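Local coordinates for protein tyrosine phosphatase-like protein (Leishmania major, PDB 3S4O) that dephosphorylates phosphotyrosine in proteins as a protein tyrosine phosphatase and may act as a virulence factor supporting parasite survival inside host macrophages, at residues Tyr59-Thr62 with Leu63-Arg67; Asp95-Leu98 with Ala99-Gln102; Asn136-Ala139 with Leu140-Ile143. All coordinates share one frame; numbering follows the deposited sequence.

Overall arrangement
From the N terminus, the chain first passes through contact 1, where residues 59-67 turn out of the loop after strand 48-53 into the short helix 62-65, which lies on helix 36-44 and the outermost strand 70-73. Contact 2 follows on the C-terminal half of helix 84-103 and meets strands 21-28 and 48-53. Contact 3 comes last, where the loop after helix 122-133 enters helix 139-149, packed on helix 156-164. All three are local, run in series and neither nest nor cross. Contacts 1 and 3 lie on opposite sides of the chain's centre, about 33 Å apart; contact 2 is about 24 Å from contact 1 and about 22 Å from contact 3, all centre to centre.

Contact 1 (Tyr59-Thr62 with Leu63-Arg67); sequences YDAT and LVKSR
A local helix-entry contact joins Tyr59-Thr62 to Leu63-Arg67, where the loop after strand 48-53 winds into the short helix 62-65. Ala61 O accepts from two amides, Val64 N at 2.9 Å and Lys65 N at 3.1 Å. Ser66 N continues the turn to Thr62 O at 3.2 Å, while Leu63 N gives only a weak bond to Asp60 O. Ahead of the turn, Asp60 OD1 takes Thr62 OG1 at 2.7 Å and Thr62 N at 3.3 Å, both arriving on the same face of the carboxylate. With chi1 at 54°, Thr62 OG1 stands between its own N and carbonyl carbon, which sets it above the carboxylate plane at Asp60 OD1.

On the inner side the Tyr59 ring and Val64 cross at about a right angle, with CE2 of Tyr59 4.0 Å from CG2 of Val64, an oblique approach to the ring. The Tyr59 hydroxyl is hydrogen-bonded to His115, and the ring also forms a cation-pi contact with Arg53; Ala61 and Val64 rest on Val71 of strand 70-73. A side chain before the first turn accepting a hydrogen bond from a backbone amide within it is typical of N-terminal helix capping, here by Asp60 on a helix packed at the sheet's edge.

Contact 2 (Asp95-Leu98 with Ala99-Gln102); sequences DTEL and ARQQ
Glu97 and Arg100, one turn apart on helix 84-103, run alongside each other in one direction and form a salt bridge. Arg100 grips side-on, bringing two nitrogens, NE and NH2, to a single oxygen: NH2 lies 2.9 Å and NE 3.0 Å from Glu97 OE1. OE1 lies close to the guanidinium plane, off its NE-NH2 edge; it offers NH2 its syn lone pair, whereas NE comes in on the syn side but 30° out of the carboxylate plane. Bends at chi2 of Glu97 and chi3 of Arg100 bring the two groups together, their planes 54° apart.

Backbone bonds run from residue i+4 to residue i: Ala99 N to Asp95 O at 3.0 Å, Arg100 N to Thr96 O at 2.9 Å, then Gln101 N to Glu97 O and Gln102 N to Leu98 O.

Van der Waals packing is slighter. The amide of Gln102 swings back over Leu98, its NE2 3.6 Å from Leu98 CG.

The other carboxylate oxygen, Glu97 OE2, is hydrogen-bonded to His50 of strand 48-53, and Gln101 reaches Leu22 O on strand 21-28. Glu97, buried, thus divides its oxygens between Arg100 and His50, an environment that would favour its ionised form.

Contact 3 (Asn136-Ala139 with Leu140-Ile143); sequences NVSA and LDAI
Ser138 N-caps helix 139-149, and around it Asn136-Ala139 meets Leu140-Ile143 in a local contact where the loop after helix 122-133 becomes helix. The cap bond runs from Asp141 N to Ser138 OG at 3.2 Å, with an N-H...O angle of 151°. A chi1 of 76° sets OG between the backbone N and carbonyl carbon of Ser138, turned to the amide it caps.

The tightly packed part is formed by the first helical turn and the apolar residues beside it. Ser138 O takes Ala142 N at 2.9 Å, and Ala139 O takes Ile143 N at 3.1 Å. Val137, CG1 anti to its N, lays that methyl against the start of the helix: CG1 is 3.5 Å from Asp141 CB and lies alongside Ala142, whose CB is a looser 4.3 Å away. The CG1 atom of Ile143 lies against Ala139 O, while its side chain and that of Ala139 also touch helix 156-164, at Met159, Ile162 and Thr163. The first turn of helix 139-149 is thereby packed on helix 156-164. Val137 is also tied back to Leu131 of helix 122-133 by backbone hydrogen bonding.

The solvent side is polar and more loosely held. Both Ser138 and Asp141 are exposed, and the second link between them, from Ser138 OG to Asp141 OD2, is weak. In a capping box the aspartate would accept directly from the amide of the N-cap residue; here a water bridges the two in place of that bond, accepting from Ser138 N at 3.1 Å and donating to Asp141 OD2 at 2.7 Å.

Contact 1 (Tyr59-Thr62 with Leu63-Arg67)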
ATOM      1  N   TYR A  59      -8.467  -9.515 -12.986  1.00 50.04           N
ATOM      2  CA  TYR A  59      -9.679 -10.064 -12.376  1.00 50.87           C
ATOM      3  C   TYR A  59     -10.758  -9.005 -12.144  1.00 50.37           C
ATOM      4  O   TYR A  59     -10.521  -7.803 -12.282  1.00 47.20           O
ATOM      5  CB  TYR A  59      -9.343 -10.747 -11.041  1.00 50.16           C
ATOM      6  CG  TYR A  59      -8.947  -9.782  -9.955  1.00 46.28           C
ATOM      7  CD1 TYR A  59      -7.628  -9.353  -9.824  1.00 44.60           C
ATOM      8  CD2 TYR A  59      -9.891  -9.287  -9.068  1.00 45.88           C
ATOM      9  CE1 TYR A  59      -7.266  -8.456  -8.829  1.00 42.90           C
ATOM     10  CE2 TYR A  59      -9.540  -8.391  -8.062  1.00 43.63           C
ATOM     11  CZ  TYR A  59      -8.228  -7.981  -7.951  1.00 42.38           C
ATOM     12  OH  TYR A  59      -7.884  -7.098  -6.954  1.00 42.29           O
ATOM     13  N   ASP A  60     -11.930  -9.471 -11.730  1.00 54.58           N
ATOM     14  CA  ASP A  60     -13.106  -8.616 -11.574  1.00 56.34           C
ATOM     15  C   ASP A  60     -13.193  -8.027 -10.168  1.00 54.58           C
ATOM     16  O   ASP A  60     -13.525  -8.718  -9.199  1.00 58.10           O
ATOM     17  CB  ASP A  60     -14.384  -9.394 -11.899  1.00 60.06           C
ATOM     18  CG  ASP A  60     -15.556  -8.485 -12.211  1.00 61.87           C
ATOM     19  OD1 ASP A  60     -15.493  -7.276 -11.879  1.00 58.40           O
ATOM     20  OD2 ASP A  60     -16.554  -8.991 -12.780  1.00 66.82           O
ATOM     21  N   ALA A  61     -12.937  -6.725 -10.082  1.00 53.28           N
ATOM     22  CA  ALA A  61     -12.882  -6.011  -8.803  1.00 51.46           C
ATOM     23  C   ALA A  61     -14.243  -5.942  -8.084  1.00 49.70           C
ATOM     24  O   ALA A  61     -14.300  -5.784  -6.870  1.00 47.04           O
ATOM     25  CB  ALA A  61     -12.308  -4.612  -9.008  1.00 49.95           C
ATOM     26  N   THR A  62     -15.330  -6.076  -8.836  1.00 50.74           N
ATOM     27  CA  THR A  62     -16.683  -5.963  -8.274  1.00 51.70           C
ATOM     28  C   THR A  62     -16.966  -7.040  -7.221  1.00 50.67           C
ATOM     29  O   THR A  62     -17.718  -6.805  -6.277  1.00 48.53           O
ATOM     30  CB  THR A  62     -17.765  -6.036  -9.367  1.00 55.13           C
ATOM     31  OG1 THR A  62     -17.578  -7.219 -10.157  1.00 58.08           O
ATOM     32  CG2 THR A  62     -17.700  -4.793 -10.266  1.00 55.46           C
ATOM     33  N   LEU A  63     -16.349  -8.211  -7.385  1.00 50.94           N
ATOM     34  CA  LEU A  63     -16.487  -9.290  -6.389  1.00 51.06           C
ATOM     35  C   LEU A  63     -15.853  -8.940  -5.060  1.00 47.46           C
ATOM     36  O   LEU A  63     -16.208  -9.519  -4.048  1.00 48.29           O
ATOM     37  CB  LEU A  63     -15.862 -10.607  -6.852  1.00 54.44           C
ATOM     38  CG  LEU A  63     -15.994 -11.809  -5.874  1.00 56.66           C
ATOM     39  CD1 LEU A  63     -17.371 -11.913  -5.166  1.00 58.31           C
ATOM     40  CD2 LEU A  63     -15.674 -13.135  -6.566  1.00 59.95           C
ATOM     41  N   VAL A  64     -14.871  -8.047  -5.083  1.00 44.46           N
ATOM     42  CA  VAL A  64     -14.169  -7.633  -3.873  1.00 41.79           C
ATOM     43  C   VAL A  64     -14.929  -6.494  -3.214  1.00 41.35           C
ATOM     44  O   VAL A  64     -15.056  -6.445  -1.992  1.00 40.96           O
ATOM     45  CB  VAL A  64     -12.705  -7.196  -4.173  1.00 39.36           C
ATOM     46  CG1 VAL A  64     -12.012  -6.714  -2.895  1.00 37.76           C
ATOM     47  CG2 VAL A  64     -11.909  -8.327  -4.800  1.00 39.23           C
ATOM     48  N   LYS A  65     -15.437  -5.584  -4.038  1.00 42.60           N
ATOM     49  CA  LYS A  65     -16.209  -4.435  -3.566  1.00 44.02           C
ATOM     50  C   LYS A  65     -17.445  -4.872  -2.802  1.00 45.39           C
ATOM     51  O   LYS A  65     -17.864  -4.216  -1.852  1.00 44.82           O
ATOM     52  CB  LYS A  65     -16.631  -3.541  -4.732  1.00 47.22           C
ATOM     53  CG  LYS A  65     -15.523  -2.632  -5.268  1.00 49.74           C
ATOM     54  CD  LYS A  65     -16.115  -1.593  -6.249  1.00 53.13           C
ATOM     55  CE  LYS A  65     -15.675  -1.751  -7.693  1.00 56.32           C
ATOM     56  NZ  LYS A  65     -14.528  -2.664  -7.960  1.00 59.83           N
ATOM     57  N   SER A  66     -18.017  -5.996  -3.217  1.00 46.73           N
ATOM     58  CA  SER A  66     -19.284  -6.452  -2.672  1.00 48.67           C
ATOM     59  C   SER A  66     -19.096  -7.114  -1.313  1.00 47.49           C
ATOM     60  O   SER A  66     -20.061  -7.460  -0.650  1.00 48.84           O
ATOM     61  CB  SER A  66     -19.975  -7.409  -3.653  1.00 51.49           C
ATOM     62  OG  SER A  66     -19.403  -8.702  -3.602  1.00 53.05           O
ATOM     63  N   ARG A  67     -17.848  -7.283  -0.902  1.00 46.16           N
ATOM     64  CA  ARG A  67     -17.551  -7.920   0.383  1.00 45.75           C
ATOM     65  C   ARG A  67     -16.905  -6.953   1.353  1.00 41.62           C
ATOM     66  O   ARG A  67     -16.142  -7.353   2.224  1.00 40.87           O
ATOM     67  CB  ARG A  67     -16.695  -9.149   0.156  1.00 48.05           C
ATOM     68  CG  ARG A  67     -17.466 -10.154  -0.670  1.00 53.37           C
ATOM     69  CD  ARG A  67     -16.814 -11.483  -0.807  1.00 56.80           C
ATOM     70  NE  ARG A  67     -17.634 -12.399  -1.601  1.00 62.20           N
ATOM     71  CZ  ARG A  67     -18.703 -13.059  -1.150  1.00 67.20           C
ATOM     72  NH1 ARG A  67     -19.378 -13.863  -1.965  1.00 69.00           N
ATOM     73  NH2 ARG A  67     -19.110 -12.927   0.110  1.00 69.92           N
TER

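Contact 2 (Asp95-Leu98 with Ala99-Gln102)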
ATOM      1  N   ASP A  95      -4.682  10.595   3.523  1.00 28.14           N
ATOM      2  CA  ASP A  95      -5.137  11.774   4.253  1.00 29.80           C
ATOM      3  C   ASP A  95      -6.538  11.527   4.821  1.00 30.61           C
ATOM      4  O   ASP A  95      -6.831  11.899   5.948  1.00 31.36           O
ATOM      5  CB  ASP A  95      -5.198  13.020   3.351  1.00 30.78           C
ATOM      6  CG  ASP A  95      -3.811  13.582   2.996  1.00 32.05           C
ATOM      7  OD1 ASP A  95      -2.788  13.107   3.553  1.00 31.47           O
ATOM      8  OD2 ASP A  95      -3.744  14.490   2.125  1.00 33.48           O
ATOM      9  N   THR A  96      -7.399  10.905   4.023  1.00 30.60           N
ATOM     10  CA  THR A  96      -8.798  10.708   4.405  1.00 32.37           C
ATOM     11  C   THR A  96      -8.888   9.687   5.518  1.00 32.99           C
ATOM     12  O   THR A  96      -9.643   9.855   6.472  1.00 34.66           O
ATOM     13  CB  THR A  96      -9.646  10.237   3.195  1.00 31.48           C
ATOM     14  OG1 THR A  96      -9.579  11.223   2.151  1.00 31.70           O
ATOM     15  CG2 THR A  96     -11.096  10.012   3.593  1.00 31.70           C
ATOM     16  N   GLU A  97      -8.088   8.640   5.400  1.00 33.20           N
ATOM     17  CA  GLU A  97      -8.034   7.602   6.426  1.00 34.42           C
ATOM     18  C   GLU A  97      -7.457   8.164   7.729  1.00 35.93           C
ATOM     19  O   GLU A  97      -7.869   7.788   8.830  1.00 35.35           O
ATOM     20  CB  GLU A  97      -7.206   6.406   5.941  1.00 34.90           C
ATOM     21  CG  GLU A  97      -7.971   5.433   5.029  1.00 35.40           C
ATOM     22  CD  GLU A  97      -9.254   4.902   5.669  1.00 38.75           C
ATOM     23  OE1 GLU A  97      -9.186   4.392   6.809  1.00 39.39           O
ATOM     24  OE2 GLU A  97     -10.338   5.017   5.045  1.00 40.43           O
ATOM     25  N   LEU A  98      -6.518   9.092   7.589  1.00 37.27           N
ATOM     26  CA  LEU A  98      -5.901   9.746   8.744  1.00 39.57           C
ATOM     27  C   LEU A  98      -6.904  10.622   9.477  1.00 39.86           C
ATOM     28  O   LEU A  98      -6.951  10.631  10.702  1.00 40.91           O
ATOM     29  CB  LEU A  98      -4.706  10.589   8.300  1.00 42.63           C
ATOM     30  CG  LEU A  98      -3.782  11.086   9.404  1.00 45.76           C
ATOM     31  CD1 LEU A  98      -3.252   9.933  10.241  1.00 44.78           C
ATOM     32  CD2 LEU A  98      -2.619  11.866   8.755  1.00 47.82           C
ATOM     33  N   ALA A  99      -7.708  11.358   8.715  1.00 39.11           N
ATOM     34  CA  ALA A  99      -8.767  12.193   9.293  1.00 39.70           C
ATOM     35  C   ALA A  99      -9.863  11.333   9.920  1.00 39.09           C
ATOM     36  O   ALA A  99     -10.466  11.731  10.910  1.00 40.76           O
ATOM     37  CB  ALA A  99      -9.360  13.133   8.233  1.00 39.03           C
ATOM     38  N   ARG A 100     -10.121  10.163   9.337  1.00 37.59           N
ATOM     39  CA  ARG A 100     -11.139   9.243   9.866  1.00 38.55           C
ATOM     40  C   ARG A 100     -10.803   8.836  11.305  1.00 39.85           C
ATOM     41  O   ARG A 100     -11.684   8.784  12.164  1.00 40.71           O
ATOM     42  CB  ARG A 100     -11.281   7.992   8.989  1.00 36.97           C
ATOM     43  CG  ARG A 100     -12.518   7.155   9.304  1.00 37.83           C
ATOM     44  CD  ARG A 100     -12.786   6.068   8.260  1.00 37.39           C
ATOM     45  NE  ARG A 100     -11.761   5.024   8.248  1.00 36.50           N
ATOM     46  CZ  ARG A 100     -11.904   3.769   8.679  1.00 36.09           C
ATOM     47  NH1 ARG A 100     -13.046   3.332   9.179  1.00 35.87           N
ATOM     48  NH2 ARG A 100     -10.871   2.927   8.593  1.00 36.27           N
ATOM     49  N   GLN A 101      -9.522   8.575  11.543  1.00 40.28           N
ATOM     50  CA  GLN A 101      -9.025   8.131  12.850  1.00 42.95           C
ATOM     51  C   GLN A 101      -9.058   9.249  13.868  1.00 46.15           C
ATOM     52  O   GLN A 101      -9.430   9.033  15.020  1.00 48.00           O
ATOM     53  CB  GLN A 101      -7.578   7.626  12.750  1.00 44.15           C
ATOM     54  CG  GLN A 101      -7.413   6.235  12.166  1.00 44.49           C
ATOM     55  CD  GLN A 101      -5.949   5.863  11.984  1.00 47.28           C
ATOM     56  OE1 GLN A 101      -5.228   5.635  12.958  1.00 54.52           O
ATOM     57  NE2 GLN A 101      -5.497   5.821  10.737  1.00 46.78           N
ATOM     58  N   GLN A 102      -8.640  10.437  13.437  1.00 47.33           N
ATOM     59  CA  GLN A 102      -8.585  11.624  14.307  1.00 50.97           C
ATOM     60  C   GLN A 102      -9.988  12.045  14.726  1.00 51.62           C
ATOM     61  O   GLN A 102     -10.218  12.412  15.864  1.00 54.44           O
ATOM     62  CB  GLN A 102      -7.894  12.796  13.590  1.00 52.57           C
ATOM     63  CG  GLN A 102      -6.350  12.756  13.619  1.00 53.51           C
ATOM     64  CD  GLN A 102      -5.693  13.395  12.387  1.00 54.02           C
ATOM     65  OE1 GLN A 102      -6.355  14.048  11.572  1.00 53.98           O
ATOM     66  NE2 GLN A 102      -4.377  13.204  12.253  1.00 53.90           N
TER

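Contact 3 (Asn136-Ala139 with Leu140-Ile143)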
ATOM      1  N   ASN A 136       7.479  10.062   8.262  1.00 41.30           N
ATOM      2  CA  ASN A 136       8.653  10.956   8.245  1.00 45.28           C
ATOM      3  C   ASN A 136       9.985  10.206   8.272  1.00 46.23           C
ATOM      4  O   ASN A 136      10.982  10.689   8.787  1.00 48.28           O
ATOM      5  CB  ASN A 136       8.576  12.005   9.364  1.00 49.31           C
ATOM      6  CG  ASN A 136       7.584  13.132   9.045  1.00 50.58           C
ATOM      7  OD1 ASN A 136       7.166  13.302   7.896  1.00 50.54           O
ATOM      8  ND2 ASN A 136       7.200  13.893  10.066  1.00 52.72           N
ATOM      9  N   VAL A 137       9.971   9.020   7.679  1.00 45.43           N
ATOM     10  CA  VAL A 137      11.161   8.202   7.511  1.00 45.79           C
ATOM     11  C   VAL A 137      11.899   8.681   6.263  1.00 45.72           C
ATOM     12  O   VAL A 137      11.279   8.994   5.244  1.00 44.92           O
ATOM     13  CB  VAL A 137      10.786   6.707   7.335  1.00 44.64           C
ATOM     14  CG1 VAL A 137      12.040   5.847   7.151  1.00 45.06           C
ATOM     15  CG2 VAL A 137       9.969   6.214   8.533  1.00 43.57           C
ATOM     16  N   SER A 138      13.219   8.750   6.345  1.00 50.86           N
ATOM     17  CA  SER A 138      14.021   9.104   5.180  1.00 50.50           C
ATOM     18  C   SER A 138      13.855   8.075   4.066  1.00 46.45           C
ATOM     19  O   SER A 138      13.643   6.883   4.325  1.00 44.14           O
ATOM     20  CB  SER A 138      15.511   9.200   5.532  1.00 53.95           C
ATOM     21  OG  SER A 138      16.073   7.904   5.673  1.00 52.45           O
ATOM     22  N   ALA A 139      13.988   8.544   2.831  1.00 45.56           N
ATOM     23  CA  ALA A 139      13.832   7.693   1.666  1.00 43.18           C
ATOM     24  C   ALA A 139      14.711   6.448   1.762  1.00 44.31           C
ATOM     25  O   ALA A 139      14.236   5.332   1.539  1.00 43.90           O
ATOM     26  CB  ALA A 139      14.133   8.467   0.393  1.00 43.23           C
ATOM     27  N   LEU A 140      15.980   6.631   2.114  1.00 48.22           N
ATOM     28  CA  LEU A 140      16.920   5.503   2.197  1.00 49.95           C
ATOM     29  C   LEU A 140      16.526   4.479   3.268  1.00 48.91           C
ATOM     30  O   LEU A 140      16.735   3.281   3.085  1.00 48.76           O
ATOM     31  CB  LEU A 140      18.343   5.992   2.459  1.00 55.89           C
ATOM     32  CG  LEU A 140      19.084   6.640   1.273  1.00 59.55           C
ATOM     33  CD1 LEU A 140      20.532   6.935   1.693  1.00 64.35           C
ATOM     34  CD2 LEU A 140      19.026   5.805  -0.033  1.00 57.74           C
ATOM     35  N   ASP A 141      15.961   4.954   4.375  1.00 48.79           N
ATOM     36  CA  ASP A 141      15.509   4.067   5.449  1.00 49.35           C
ATOM     37  C   ASP A 141      14.188   3.365   5.084  1.00 45.78           C
ATOM     38  O   ASP A 141      13.934   2.247   5.535  1.00 46.61           O
ATOM     39  CB  ASP A 141      15.321   4.822   6.774  1.00 52.46           C
ATOM     40  CG  ASP A 141      16.640   5.270   7.414  1.00 57.75           C
ATOM     41  OD1 ASP A 141      17.696   4.634   7.196  1.00 59.42           O
ATOM     42  OD2 ASP A 141      16.605   6.276   8.162  1.00 61.09           O
ATOM     43  N   ALA A 142      13.341   4.024   4.295  1.00 42.10           N
ATOM     44  CA  ALA A 142      12.084   3.407   3.872  1.00 39.96           C
ATOM     45  C   ALA A 142      12.370   2.256   2.928  1.00 39.74           C
ATOM     46  O   ALA A 142      11.688   1.229   2.965  1.00 40.85           O
ATOM     47  CB  ALA A 142      11.171   4.417   3.209  1.00 37.50           C
ATOM     48  N   ILE A 143      13.377   2.439   2.077  1.00 40.26           N
ATOM     49  CA  ILE A 143      13.768   1.425   1.096  1.00 40.46           C
ATOM     50  C   ILE A 143      14.371   0.219   1.811  1.00 42.88           C
ATOM     51  O   ILE A 143      14.023  -0.924   1.525  1.00 43.89           O
ATOM     52  CB  ILE A 143      14.792   1.976   0.070  1.00 41.68           C
ATOM     53  CG1 ILE A 143      14.147   3.028  -0.835  1.00 40.54           C
ATOM     54  CG2 ILE A 143      15.327   0.861  -0.812  1.00 42.06           C
ATOM     55  CD1 ILE A 143      15.163   3.817  -1.673  1.00 42.77           C
TER
HETATM   56  O   HOH W   1      14.318   7.413   8.917  1.00 43.46           O